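Local coordinates for conserved protein (Methanothermobacter thermautotrophicus, PDB 1I36), which is of unknown function but binds NADP and resembles 3-hydroxyacid dehydrogenases in structure, so it is probably an NADP-dependent oxidoreductase, at residues Gly4-Gly9 and Asp53-Pro58; Val60-Thr65 and Gly82-Ile87; Gly106-Ala111 and Arg130-Phe135. The protein carries 1 engineered substitution. All coordinates share one frame; numbering follows the deposited sequence.

Interaction 1 (Gly4-Gly9 and Asp53-Pro58); sequences GFIGFG and DVYSCP. With NAP (NADP nicotinamide-adenine-dinucleotide phosphate), chain C.
Gly4 lies against both Val54 and Cys57. Its CA sits 4.0 Å from Val54 CG1, and its N is 3.7 Å from Cys57 CB. A CB on Gly4 would run into Val54 CG1 and crowd Cys57 SG, so the lack of a side chain lets Val54 and Cys57 come in close. Phe5 points away from residues 53-58, and its ring packs on helix 10-21. Its backbone O still meets Val54 CG1 at 3.9 Å. Ile6 carries the apolar contact. Its CG1 stands beside the backbone N (chi1 -58°), and the extended chain carries CD1 to the edge of the Tyr55 ring, near the ring plane, 3.8 Å from CE1. The two side chains cross at about a right angle. The hydroxyl of Tyr55 is hydrogen-bonded to Glu51. Beyond Ile6 the chain leaves helix 51-55 and reaches the cofactor. Gly7 CA is 3.4 Å from N3A of the adenine of NADP, and Gly9 CA is 3.1 Å from O5B. A CB on either glycine would clash with the cofactor. Phe8 packs on helices 10-21 and 35-44. Gly9 is the N-cap residue of helix 10-21. This strand, glycine-rich turn and helix are the dinucleotide-binding motif of a Rossmann fold, consistent with its GxGxxA pattern.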
loop_
_atom_site.group_PDB
_atom_site.type_symbol
_atom_site.label_atom_id
_atom_site.label_comp_id
_atom_site.label_asym_id
_atom_site.label_seq_id
_atom_site.Cartn_x
_atom_site.Cartn_y
_atom_site.Cartn_z
ATOM N N GLY A 4 -14.574 -25.208 -27.339
ATOM C CA GLY A 4 -13.403 -25.207 -28.211
ATOM C C GLY A 4 -12.296 -24.290 -27.718
ATOM O O GLY A 4 -12.564 -23.237 -27.154
ATOM N N PHE A 5 -11.051 -24.709 -27.917
ATOM C CA PHE A 5 -9.895 -23.928 -27.492
ATOM C C PHE A 5 -9.021 -23.510 -28.674
ATOM O O PHE A 5 -8.673 -24.333 -29.526
ATOM C CB PHE A 5 -9.012 -24.745 -26.515
ATOM C CG PHE A 5 -9.578 -24.859 -25.131
ATOM C CD1 PHE A 5 -10.587 -25.770 -24.846
ATOM C CD2 PHE A 5 -9.140 -24.010 -24.118
ATOM C CE1 PHE A 5 -11.159 -25.832 -23.570
ATOM C CE2 PHE A 5 -9.709 -24.070 -22.835
ATOM C CZ PHE A 5 -10.718 -24.978 -22.563
ATOM N N ILE A 6 -8.707 -22.224 -28.749
ATOM C CA ILE A 6 -7.781 -21.734 -29.762
ATOM C C ILE A 6 -6.519 -21.569 -28.921
ATOM O O ILE A 6 -6.497 -20.782 -27.963
ATOM C CB ILE A 6 -8.208 -20.400 -30.350
ATOM C CG1 ILE A 6 -9.606 -20.513 -30.963
ATOM C CG2 ILE A 6 -7.204 -19.988 -31.434
ATOM C CD1 ILE A 6 -10.238 -19.128 -31.249
ATOM N N GLY A 7 -5.490 -22.330 -29.278
ATOM C CA GLY A 7 -4.251 -22.369 -28.534
ATOM C C GLY A 7 -4.414 -23.532 -27.560
ATOM O O GLY A 7 -5.543 -23.888 -27.209
ATOM N N PHE A 8 -3.332 -24.234 -27.226
ATOM C CA PHE A 8 -3.487 -25.316 -26.258
ATOM C C PHE A 8 -2.241 -25.456 -25.438
ATOM O O PHE A 8 -1.508 -26.442 -25.527
ATOM C CB PHE A 8 -3.934 -26.642 -26.901
ATOM C CG PHE A 8 -4.692 -27.536 -25.962
ATOM C CD1 PHE A 8 -6.069 -27.439 -25.851
ATOM C CD2 PHE A 8 -4.018 -28.434 -25.146
ATOM C CE1 PHE A 8 -6.782 -28.222 -24.923
ATOM C CE2 PHE A 8 -4.704 -29.223 -24.220
ATOM C CZ PHE A 8 -6.089 -29.111 -24.110
ATOM N N GLY A 9 -1.988 -24.398 -24.683
ATOM C CA GLY A 9 -0.837 -24.309 -23.815
ATOM C C GLY A 9 -1.210 -24.607 -22.384
ATOM O O GLY A 9 -2.133 -25.379 -22.143
ATOM N N ASP A 53 -14.266 -26.114 -37.147
ATOM C CA ASP A 53 -15.122 -26.890 -36.264
ATOM C C ASP A 53 -15.007 -26.311 -34.837
ATOM O O ASP A 53 -15.996 -26.238 -34.116
ATOM C CB ASP A 53 -14.739 -28.372 -36.292
ATOM C CG ASP A 53 -15.730 -29.249 -35.537
ATOM O OD1 ASP A 53 -16.916 -28.883 -35.452
ATOM O OD2 ASP A 53 -15.318 -30.294 -35.001
ATOM N N VAL A 54 -13.808 -25.849 -34.476
ATOM C CA VAL A 54 -13.566 -25.257 -33.160
ATOM C C VAL A 54 -14.462 -24.046 -33.022
ATOM O O VAL A 54 -15.226 -23.951 -32.068
ATOM C CB VAL A 54 -12.085 -24.820 -33.016
ATOM C CG1 VAL A 54 -11.874 -24.022 -31.705
ATOM C CG2 VAL A 54 -11.214 -26.037 -33.013
ATOM N N TYR A 55 -14.451 -23.189 -34.051
ATOM C CA TYR A 55 -15.243 -21.959 -34.072
ATOM C C TYR A 55 -16.722 -22.187 -33.974
ATOM O O TYR A 55 -17.450 -21.246 -33.698
ATOM C CB TYR A 55 -14.982 -21.123 -35.347
ATOM C CG TYR A 55 -13.527 -20.762 -35.575
ATOM C CD1 TYR A 55 -12.629 -20.669 -34.501
ATOM C CD2 TYR A 55 -13.048 -20.484 -36.861
ATOM C CE1 TYR A 55 -11.282 -20.305 -34.710
ATOM C CE2 TYR A 55 -11.707 -20.119 -37.079
ATOM C CZ TYR A 55 -10.838 -20.031 -36.000
ATOM O OH TYR A 55 -9.530 -19.656 -36.220
ATOM N N SER A 56 -17.177 -23.395 -34.294
ATOM C CA SER A 56 -18.607 -23.709 -34.239
ATOM C C SER A 56 -19.121 -24.053 -32.848
ATOM O O SER A 56 -20.336 -24.136 -32.642
ATOM C CB SER A 56 -18.976 -24.854 -35.201
ATOM O OG SER A 56 -18.554 -26.101 -34.676
ATOM N N CYS A 57 -18.222 -24.304 -31.901
ATOM C CA CYS A 57 -18.650 -24.621 -30.543
ATOM C C CYS A 57 -19.383 -23.449 -29.902
ATOM O O CYS A 57 -19.081 -22.288 -30.200
ATOM C CB CYS A 57 -17.454 -24.994 -29.689
ATOM S SG CYS A 57 -16.602 -26.425 -30.252
ATOM N N PRO A 58 -20.370 -23.728 -29.022
ATOM C CA PRO A 58 -21.117 -22.644 -28.363
ATOM C C PRO A 58 -20.238 -21.756 -27.463
ATOM O O PRO A 58 -20.601 -20.615 -27.168
ATOM C CB PRO A 58 -22.213 -23.397 -27.596
ATOM C CG PRO A 58 -21.587 -24.731 -27.332
ATOM C CD PRO A 58 -20.912 -25.043 -28.638
HETATM P PA NAP C . 1.571 -21.219 -23.603
HETATM O O1A NAP C . 2.217 -19.990 -24.026
HETATM O O2A NAP C . 1.458 -21.955 -22.361
HETATM O O5B NAP C . 0.284 -21.584 -24.604
HETATM C C5B NAP C . -0.266 -20.779 -25.804
HETATM C C4B NAP C . -0.341 -21.881 -26.753
HETATM O O4B NAP C . -1.011 -21.013 -27.944
HETATM C C3B NAP C . 0.474 -22.219 -27.622
HETATM O O3B NAP C . 0.205 -23.452 -27.100
HETATM C C2B NAP C . 0.697 -22.293 -29.081
HETATM O O2B NAP C . 0.840 -23.220 -29.921
HETATM C C1B NAP C . -0.484 -21.539 -29.218
HETATM N N9A NAP C . -0.355 -20.492 -30.250
HETATM C C8A NAP C . 0.565 -19.503 -30.613
HETATM N N7A NAP C . 0.195 -18.872 -31.705
HETATM C C5A NAP C . -1.004 -19.443 -32.084
HETATM C C6A NAP C . -1.903 -19.206 -33.175
HETATM N N6A NAP C . -1.661 -18.275 -34.100
HETATM N N1A NAP C . -3.051 -19.982 -33.257
HETATM C C2A NAP C . -3.311 -20.944 -32.326
HETATM N N3A NAP C . -2.510 -21.226 -31.279
HETATM C C4A NAP C . -1.364 -20.425 -31.211
HETATM O O3 NAP C . 0.678 -20.015 -22.871
HETATM P PN NAP C . -0.361 -19.951 -21.528
HETATM O O1N NAP C . 0.474 -19.886 -20.282
HETATM O O2N NAP C . -1.236 -21.111 -21.737
HETATM O O5D NAP C . -1.297 -18.675 -21.570
HETATM C C5D NAP C . -2.254 -18.469 -22.639
HETATM C C4D NAP C . -2.801 -17.058 -22.521
HETATM O O4D NAP C . -3.390 -16.700 -21.235
HETATM C C3D NAP C . -1.756 -15.942 -22.772
HETATM O O3D NAP C . -2.236 -14.795 -23.543
HETATM C C2D NAP C . -1.301 -15.511 -21.419
HETATM O O2D NAP C . -0.797 -14.207 -21.388
HETATM C C1D NAP C . -2.578 -15.723 -20.576
HETATM N N1N NAP C . -2.327 -15.974 -19.148
HETATM C C2N NAP C . -1.566 -17.081 -18.748
HETATM C C3N NAP C . -1.393 -17.241 -17.332
HETATM C C7N NAP C . -0.630 -18.348 -16.777
HETATM O O7N NAP C . -0.497 -18.477 -15.546
HETATM N N7N NAP C . -0.043 -19.280 -17.571
HETATM C C4N NAP C . -1.981 -16.308 -16.450
HETATM C C5N NAP C . -2.710 -15.245 -16.863
HETATM C C6N NAP C . -2.886 -15.079 -18.211
HETATM P P2B NAP C . 2.440 -23.564 -30.220
HETATM O O1X NAP C . 3.043 -24.258 -29.032
HETATM O O2X NAP C . 2.280 -24.413 -31.368
HETATM O O3X NAP C . 3.095 -22.286 -30.413
#

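Interaction 2 (Val60-Thr65 and Gly82-Ile87). With NAP (NADP nicotinamide-adenine-dinucleotide phosphate), chain C.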
loop_
_atom_site.group_PDB
_atom_site.type_symbol
_atom_site.label_atom_id
_atom_site.label_comp_id
_atom_site.label_asym_id
_atom_site.label_seq_id
_atom_site.Cartn_x
_atom_site.Cartn_y
_atom_site.Cartn_z
ATOM N N VAL A 60 -16.057 -20.742 -27.281
ATOM C CA VAL A 60 -14.738 -20.799 -27.884
ATOM C C VAL A 60 -13.814 -19.958 -27.000
ATOM O O VAL A 60 -14.080 -18.779 -26.785
ATOM C CB VAL A 60 -14.762 -20.160 -29.271
ATOM C CG1 VAL A 60 -13.340 -20.189 -29.874
ATOM C CG2 VAL A 60 -15.757 -20.952 -30.197
ATOM N N ILE A 61 -12.773 -20.575 -26.456
ATOM C CA ILE A 61 -11.842 -19.861 -25.584
ATOM C C ILE A 61 -10.499 -19.677 -26.298
ATOM O O ILE A 61 -9.912 -20.640 -26.778
ATOM C CB ILE A 61 -11.597 -20.655 -24.253
ATOM C CG1 ILE A 61 -12.917 -20.772 -23.443
ATOM C CG2 ILE A 61 -10.536 -19.957 -23.415
ATOM C CD1 ILE A 61 -12.821 -21.740 -22.263
ATOM N N SER A 62 -10.040 -18.429 -26.347
ATOM C CA SER A 62 -8.775 -18.057 -26.971
ATOM C C SER A 62 -7.741 -17.924 -25.845
ATOM O O SER A 62 -7.830 -17.012 -25.030
ATOM C CB SER A 62 -8.918 -16.699 -27.668
ATOM O OG SER A 62 -7.657 -16.258 -28.153
ATOM N N ALA A 63 -6.777 -18.836 -25.816
ATOM C CA ALA A 63 -5.734 -18.852 -24.802
ATOM C C ALA A 63 -4.416 -19.051 -25.550
ATOM O O ALA A 63 -3.809 -20.134 -25.518
ATOM C CB ALA A 63 -5.979 -20.003 -23.824
ATOM N N VAL A 64 -4.074 -18.052 -26.352
ATOM C CA VAL A 64 -2.857 -18.100 -27.169
ATOM C C VAL A 64 -1.820 -17.222 -26.477
ATOM O O VAL A 64 -1.665 -17.333 -25.272
ATOM C CB VAL A 64 -3.176 -17.608 -28.613
ATOM C CG1 VAL A 64 -4.044 -18.647 -29.299
ATOM C CG2 VAL A 64 -3.933 -16.268 -28.567
ATOM N N THR A 65 -1.055 -16.415 -27.211
ATOM C CA THR A 65 -0.091 -15.518 -26.558
ATOM C C THR A 65 -0.565 -14.077 -26.809
ATOM O O THR A 65 -1.348 -13.828 -27.732
ATOM C CB THR A 65 1.344 -15.735 -27.107
ATOM O OG1 THR A 65 1.377 -15.414 -28.498
ATOM C CG2 THR A 65 1.751 -17.185 -26.925
ATOM N N GLY A 82 -21.316 -18.315 -31.294
ATOM C CA GLY A 82 -21.579 -18.539 -29.875
ATOM C C GLY A 82 -20.835 -17.453 -29.096
ATOM O O GLY A 82 -20.789 -16.278 -29.510
ATOM N N ILE A 83 -20.237 -17.845 -27.975
ATOM C CA ILE A 83 -19.462 -16.913 -27.153
ATOM C C ILE A 83 -17.959 -17.145 -27.347
ATOM O O ILE A 83 -17.480 -18.274 -27.392
ATOM C CB ILE A 83 -19.827 -17.074 -25.670
ATOM C CG1 ILE A 83 -21.222 -16.516 -25.457
ATOM C CG2 ILE A 83 -18.885 -16.302 -24.769
ATOM C CD1 ILE A 83 -21.811 -17.026 -24.218
ATOM N N TYR A 84 -17.247 -16.047 -27.524
ATOM C CA TYR A 84 -15.796 -16.053 -27.705
ATOM C C TYR A 84 -15.208 -15.437 -26.410
ATOM O O TYR A 84 -15.509 -14.297 -26.051
ATOM C CB TYR A 84 -15.436 -15.187 -28.909
ATOM C CG TYR A 84 -13.957 -15.243 -29.256
ATOM C CD1 TYR A 84 -13.062 -14.302 -28.715
ATOM C CD2 TYR A 84 -13.476 -16.173 -30.157
ATOM C CE1 TYR A 84 -11.722 -14.282 -29.090
ATOM C CE2 TYR A 84 -12.146 -16.177 -30.542
ATOM C CZ TYR A 84 -11.272 -15.220 -30.005
ATOM O OH TYR A 84 -9.972 -15.211 -30.401
ATOM N N VAL A 85 -14.456 -16.253 -25.691
ATOM C CA VAL A 85 -13.849 -15.883 -24.420
ATOM C C VAL A 85 -12.359 -15.644 -24.587
ATOM O O VAL A 85 -11.604 -16.560 -24.875
ATOM C CB VAL A 85 -14.088 -17.000 -23.395
ATOM C CG1 VAL A 85 -13.635 -16.570 -22.010
ATOM C CG2 VAL A 85 -15.594 -17.347 -23.370
ATOM N N ASP A 86 -11.954 -14.392 -24.470
ATOM C CA ASP A 86 -10.549 -14.057 -24.616
ATOM C C ASP A 86 -9.916 -13.990 -23.216
ATOM O O ASP A 86 -10.279 -13.150 -22.387
ATOM C CB ASP A 86 -10.376 -12.745 -25.383
ATOM C CG ASP A 86 -8.908 -12.487 -25.758
ATOM O OD1 ASP A 86 -8.049 -12.420 -24.856
ATOM O OD2 ASP A 86 -8.600 -12.370 -26.950
ATOM N N ILE A 87 -8.938 -14.862 -22.993
ATOM C CA ILE A 87 -8.296 -14.929 -21.695
ATOM C C ILE A 87 -6.818 -14.537 -21.784
ATOM O O ILE A 87 -6.065 -14.697 -20.838
ATOM C CB ILE A 87 -8.520 -16.334 -21.063
ATOM C CG1 ILE A 87 -8.432 -16.270 -19.544
ATOM C CG2 ILE A 87 -7.543 -17.366 -21.654
ATOM C CD1 ILE A 87 -9.052 -17.523 -18.860
HETATM P PA NAP C . 1.571 -21.219 -23.603
HETATM O O1A NAP C . 2.217 -19.990 -24.026
HETATM O O2A NAP C . 1.458 -21.955 -22.361
HETATM O O5B NAP C . 0.284 -21.584 -24.604
HETATM C C5B NAP C . -0.266 -20.779 -25.804
HETATM C C4B NAP C . -0.341 -21.881 -26.753
HETATM O O4B NAP C . -1.011 -21.013 -27.944
HETATM C C3B NAP C . 0.474 -22.219 -27.622
HETATM O O3B NAP C . 0.205 -23.452 -27.100
HETATM C C2B NAP C . 0.697 -22.293 -29.081
HETATM O O2B NAP C . 0.840 -23.220 -29.921
HETATM C C1B NAP C . -0.484 -21.539 -29.218
HETATM N N9A NAP C . -0.355 -20.492 -30.250
HETATM C C8A NAP C . 0.565 -19.503 -30.613
HETATM N N7A NAP C . 0.195 -18.872 -31.705
HETATM C C5A NAP C . -1.004 -19.443 -32.084
HETATM C C6A NAP C . -1.903 -19.206 -33.175
HETATM N N6A NAP C . -1.661 -18.275 -34.100
HETATM N N1A NAP C . -3.051 -19.982 -33.257
HETATM C C2A NAP C . -3.311 -20.944 -32.326
HETATM N N3A NAP C . -2.510 -21.226 -31.279
HETATM C C4A NAP C . -1.364 -20.425 -31.211
HETATM O O3 NAP C . 0.678 -20.015 -22.871
HETATM P PN NAP C . -0.361 -19.951 -21.528
HETATM O O1N NAP C . 0.474 -19.886 -20.282
HETATM O O2N NAP C . -1.236 -21.111 -21.737
HETATM O O5D NAP C . -1.297 -18.675 -21.570
HETATM C C5D NAP C . -2.254 -18.469 -22.639
HETATM C C4D NAP C . -2.801 -17.058 -22.521
HETATM O O4D NAP C . -3.390 -16.700 -21.235
HETATM C C3D NAP C . -1.756 -15.942 -22.772
HETATM O O3D NAP C . -2.236 -14.795 -23.543
HETATM C C2D NAP C . -1.301 -15.511 -21.419
HETATM O O2D NAP C . -0.797 -14.207 -21.388
HETATM C C1D NAP C . -2.578 -15.723 -20.576
HETATM N N1N NAP C . -2.327 -15.974 -19.148
HETATM C C2N NAP C . -1.566 -17.081 -18.748
HETATM C C3N NAP C . -1.393 -17.241 -17.332
HETATM C C7N NAP C . -0.630 -18.348 -16.777
HETATM O O7N NAP C . -0.497 -18.477 -15.546
HETATM N N7N NAP C . -0.043 -19.280 -17.571
HETATM C C4N NAP C . -1.981 -16.308 -16.450
HETATM C C5N NAP C . -2.710 -15.245 -16.863
HETATM C C6N NAP C . -2.886 -15.079 -18.211
HETATM P P2B NAP C . 2.440 -23.564 -30.220
HETATM O O1X NAP C . 3.043 -24.258 -29.032
HETATM O O2X NAP C . 2.280 -24.413 -31.368
HETATM O O3X NAP C . 3.095 -22.286 -30.413
#
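The Tyr84 ring reaches across to the neighbouring strand and meets Val60 and Ser62 obliquely. Its chi1 of -174° sets CG anti to the backbone N and lays the ring along strand 59-62. CD2 then lies 4.0 Å from Val60 CG1, while OH comes to 3.3 Å from Ser62 CB. Helix 69-77 covers this ring with Ala72, Ala73 and Ala76. With Tyr84 replaced by an alanine, a gap would probably open under that helix, and Val60 CG1 and Ser62 CB would lose their aromatic neighbour. Ser62 OG itself is hydrogen-bonded to Asn88, an NADP-binding residue. The two strands and helix 69-77 form a beta-alpha-beta unit of the Rossmann fold. Four backbone bonds hold the parallel pair, among them Val85 N to Val60 O at 2.8 Å and Ile87 N to Ser62 O at 3.2 Å. On the other face of the sheet Ile61 and Val85 run alongside each other in the same direction, with Ile61 CG1 3.9 Å from Val85 CB. Past the strand ends, Ile87 CG2 touches Ala63 CB at 3.8 Å. Val64 then turns CG1 onto the adenine of NADP, 3.6 Å from N3A.

Interaction 3 (Gly106-Ala111 and Arg130-Phe135)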
loop_
_atom_site.group_PDB
_atom_site.type_symbol
_atom_site.label_atom_id
_atom_site.label_comp_id
_atom_site.label_asym_id
_atom_site.label_seq_id
_atom_site.Cartn_x
_atom_site.Cartn_y
_atom_site.Cartn_z
ATOM N N GLY A 106 -20.895 -13.406 -29.332
ATOM C CA GLY A 106 -20.803 -12.621 -28.121
ATOM C C GLY A 106 -19.352 -12.706 -27.662
ATOM O O GLY A 106 -18.696 -13.738 -27.837
ATOM N N PHE A 107 -18.829 -11.624 -27.099
ATOM C CA PHE A 107 -17.441 -11.625 -26.650
ATOM C C PHE A 107 -17.411 -11.484 -25.137
ATOM O O PHE A 107 -18.105 -10.650 -24.583
ATOM C CB PHE A 107 -16.691 -10.449 -27.263
ATOM C CG PHE A 107 -15.225 -10.405 -26.895
ATOM C CD1 PHE A 107 -14.812 -9.836 -25.700
ATOM C CD2 PHE A 107 -14.271 -10.871 -27.768
ATOM C CE1 PHE A 107 -13.442 -9.722 -25.390
ATOM C CE2 PHE A 107 -12.885 -10.758 -27.468
ATOM C CZ PHE A 107 -12.494 -10.175 -26.278
ATOM N N VAL A 108 -16.538 -12.247 -24.495
ATOM C CA VAL A 108 -16.353 -12.187 -23.045
ATOM C C VAL A 108 -14.888 -11.935 -22.717
ATOM O O VAL A 108 -14.007 -12.628 -23.228
ATOM C CB VAL A 108 -16.775 -13.533 -22.379
ATOM C CG1 VAL A 108 -16.492 -13.485 -20.842
ATOM C CG2 VAL A 108 -18.308 -13.739 -22.589
ATOM N N ASP A 109 -14.631 -10.910 -21.906
ATOM C CA ASP A 109 -13.248 -10.585 -21.478
ATOM C C ASP A 109 -13.068 -11.408 -20.186
ATOM O O ASP A 109 -13.737 -11.120 -19.206
ATOM C CB ASP A 109 -13.203 -9.084 -21.167
ATOM C CG ASP A 109 -11.886 -8.628 -20.585
ATOM O OD1 ASP A 109 -10.910 -9.417 -20.559
ATOM O OD2 ASP A 109 -11.835 -7.463 -20.140
ATOM N N ALA A 110 -12.269 -12.480 -20.210
ATOM C CA ALA A 110 -12.046 -13.258 -18.973
ATOM C C ALA A 110 -10.641 -12.878 -18.498
ATOM O O ALA A 110 -9.755 -12.714 -19.315
ATOM C CB ALA A 110 -12.103 -14.764 -19.273
ATOM N N ALA A 111 -10.427 -12.766 -17.189
ATOM C CA ALA A 111 -9.096 -12.422 -16.667
ATOM C C ALA A 111 -8.787 -13.366 -15.502
ATOM O O ALA A 111 -9.568 -13.466 -14.541
ATOM C CB ALA A 111 -9.060 -10.953 -16.189
ATOM N N ARG A 130 -21.708 -8.638 -21.870
ATOM C CA ARG A 130 -23.127 -9.013 -21.802
ATOM C C ARG A 130 -23.341 -10.492 -21.680
ATOM O O ARG A 130 -24.336 -10.950 -21.110
ATOM C CB ARG A 130 -23.899 -8.543 -23.053
ATOM C CG ARG A 130 -23.946 -7.077 -23.257
ATOM C CD ARG A 130 -24.876 -6.735 -24.455
ATOM N NE ARG A 130 -26.252 -7.169 -24.228
ATOM C CZ ARG A 130 -26.799 -8.212 -24.833
ATOM N NH1 ARG A 130 -26.089 -8.913 -25.698
ATOM N NH2 ARG A 130 -28.064 -8.528 -24.604
ATOM N N ASP A 131 -22.443 -11.236 -22.290
ATOM C CA ASP A 131 -22.502 -12.680 -22.273
ATOM C C ASP A 131 -21.652 -13.323 -21.185
ATOM O O ASP A 131 -21.444 -14.546 -21.210
ATOM C CB ASP A 131 -22.032 -13.186 -23.626
ATOM C CG ASP A 131 -22.869 -12.610 -24.771
ATOM O OD1 ASP A 131 -23.984 -13.126 -24.972
ATOM O OD2 ASP A 131 -22.425 -11.614 -25.401
ATOM N N ALA A 132 -21.160 -12.523 -20.238
ATOM C CA ALA A 132 -20.300 -13.062 -19.167
ATOM C C ALA A 132 -21.024 -14.118 -18.307
ATOM O O ALA A 132 -20.442 -15.161 -17.909
ATOM C CB ALA A 132 -19.767 -11.889 -18.284
ATOM N N GLU A 133 -22.292 -13.843 -18.007
ATOM C CA GLU A 133 -23.118 -14.766 -17.233
ATOM C C GLU A 133 -23.232 -16.111 -17.932
ATOM O O GLU A 133 -23.258 -17.159 -17.290
ATOM C CB GLU A 133 -24.530 -14.213 -17.071
ATOM C CG GLU A 133 -24.678 -13.072 -16.108
ATOM C CD GLU A 133 -26.152 -12.752 -15.876
ATOM O OE1 GLU A 133 -26.920 -13.692 -15.542
ATOM O OE2 GLU A 133 -26.547 -11.576 -16.064
ATOM N N GLU A 134 -23.269 -16.090 -19.258
ATOM C CA GLU A 134 -23.375 -17.324 -20.022
ATOM C C GLU A 134 -22.074 -18.149 -19.924
ATOM O O GLU A 134 -22.117 -19.382 -19.799
ATOM C CB GLU A 134 -23.750 -17.000 -21.468
ATOM C CG GLU A 134 -23.995 -18.201 -22.388
ATOM C CD GLU A 134 -25.162 -19.091 -21.980
ATOM O OE1 GLU A 134 -26.136 -18.581 -21.355
ATOM O OE2 GLU A 134 -25.089 -20.305 -22.293
ATOM N N PHE A 135 -20.926 -17.468 -19.917
ATOM C CA PHE A 135 -19.627 -18.132 -19.776
ATOM C C PHE A 135 -19.566 -18.721 -18.347
ATOM O O PHE A 135 -19.058 -19.812 -18.140
ATOM C CB PHE A 135 -18.527 -17.074 -19.957
ATOM C CG PHE A 135 -17.131 -17.543 -19.584
ATOM C CD1 PHE A 135 -16.594 -18.711 -20.120
ATOM C CD2 PHE A 135 -16.355 -16.802 -18.696
ATOM C CE1 PHE A 135 -15.323 -19.130 -19.778
ATOM C CE2 PHE A 135 -15.091 -17.204 -18.354
ATOM C CZ PHE A 135 -14.562 -18.369 -18.884
HETATM O O HOH W 1 -20.588 -9.957 -24.233
#
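Val108 has chi1 177°, which places CG1 anti to the backbone N and CG2 beside it. The two methyls thus serve different partners. Phe135 has its CG anti to the backbone N (chi1 169°), and this swings the ring from the helix toward strand 106-112. CG1 of Val108 meets the ring at CD2, 4.0 Å away, and the two side chains approach each other at a slant. Further along the strand, Ala110 CB meets CE2 of the same ring, also at 4.0 Å. Both approaches are oblique to the ring. The other methyl, Val108 CG2, rests 3.5 Å from the backbone O of Asp131.

The polar end of the contact is at Asp131. Its carboxylate comes down on Gly106, with OD2 3.3 Å from CA. A side chain on Gly106 would collide with that oxygen. One water joins the two segments here. It donates to Phe107 O at 2.6 Å and to Asp131 OD2 at 2.7 Å, and it accepts from Asp131 N at 3.0 Å. The water thus ties both the backbone and the carboxylate of Asp131 to the strand. Asp131 holds the N-cap position of helix 132-136, but its side chain makes no capping bond. Ala127 of strand 124-128 packs on both Val108 and Phe135, and Ile83 touches Val108 from strand 83-86. The whole is a helix packed on one face of a beta-sheet, in the later part of this Rossmann-like domain, where strand 124-128 runs antiparallel to strand 106-112.

How the interactions relate
All three contacts are built on one sheet, in which strands 2-6, 59-62, 83-86 and 106-112 are successive neighbours. Interactions 1 and 2 have centres about 8 Å apart. They are joined by probable hydrogen bonds, Gly4 O to Ile61 N and Ile6 N to Ile61 O, both 2.8 Å. Ile6 CD1 also packs on Val60 CG1. Interactions 2 and 3, with centres about 10 Å apart, meet through Tyr84 N and Gly106 O at 2.7 Å. Interactions 1 and 3 do not touch. The first two contacts both reach NADP with the loops after their strands. Interaction 3 lies farther off, its Ala110 side chain about 9 Å from the cofactor.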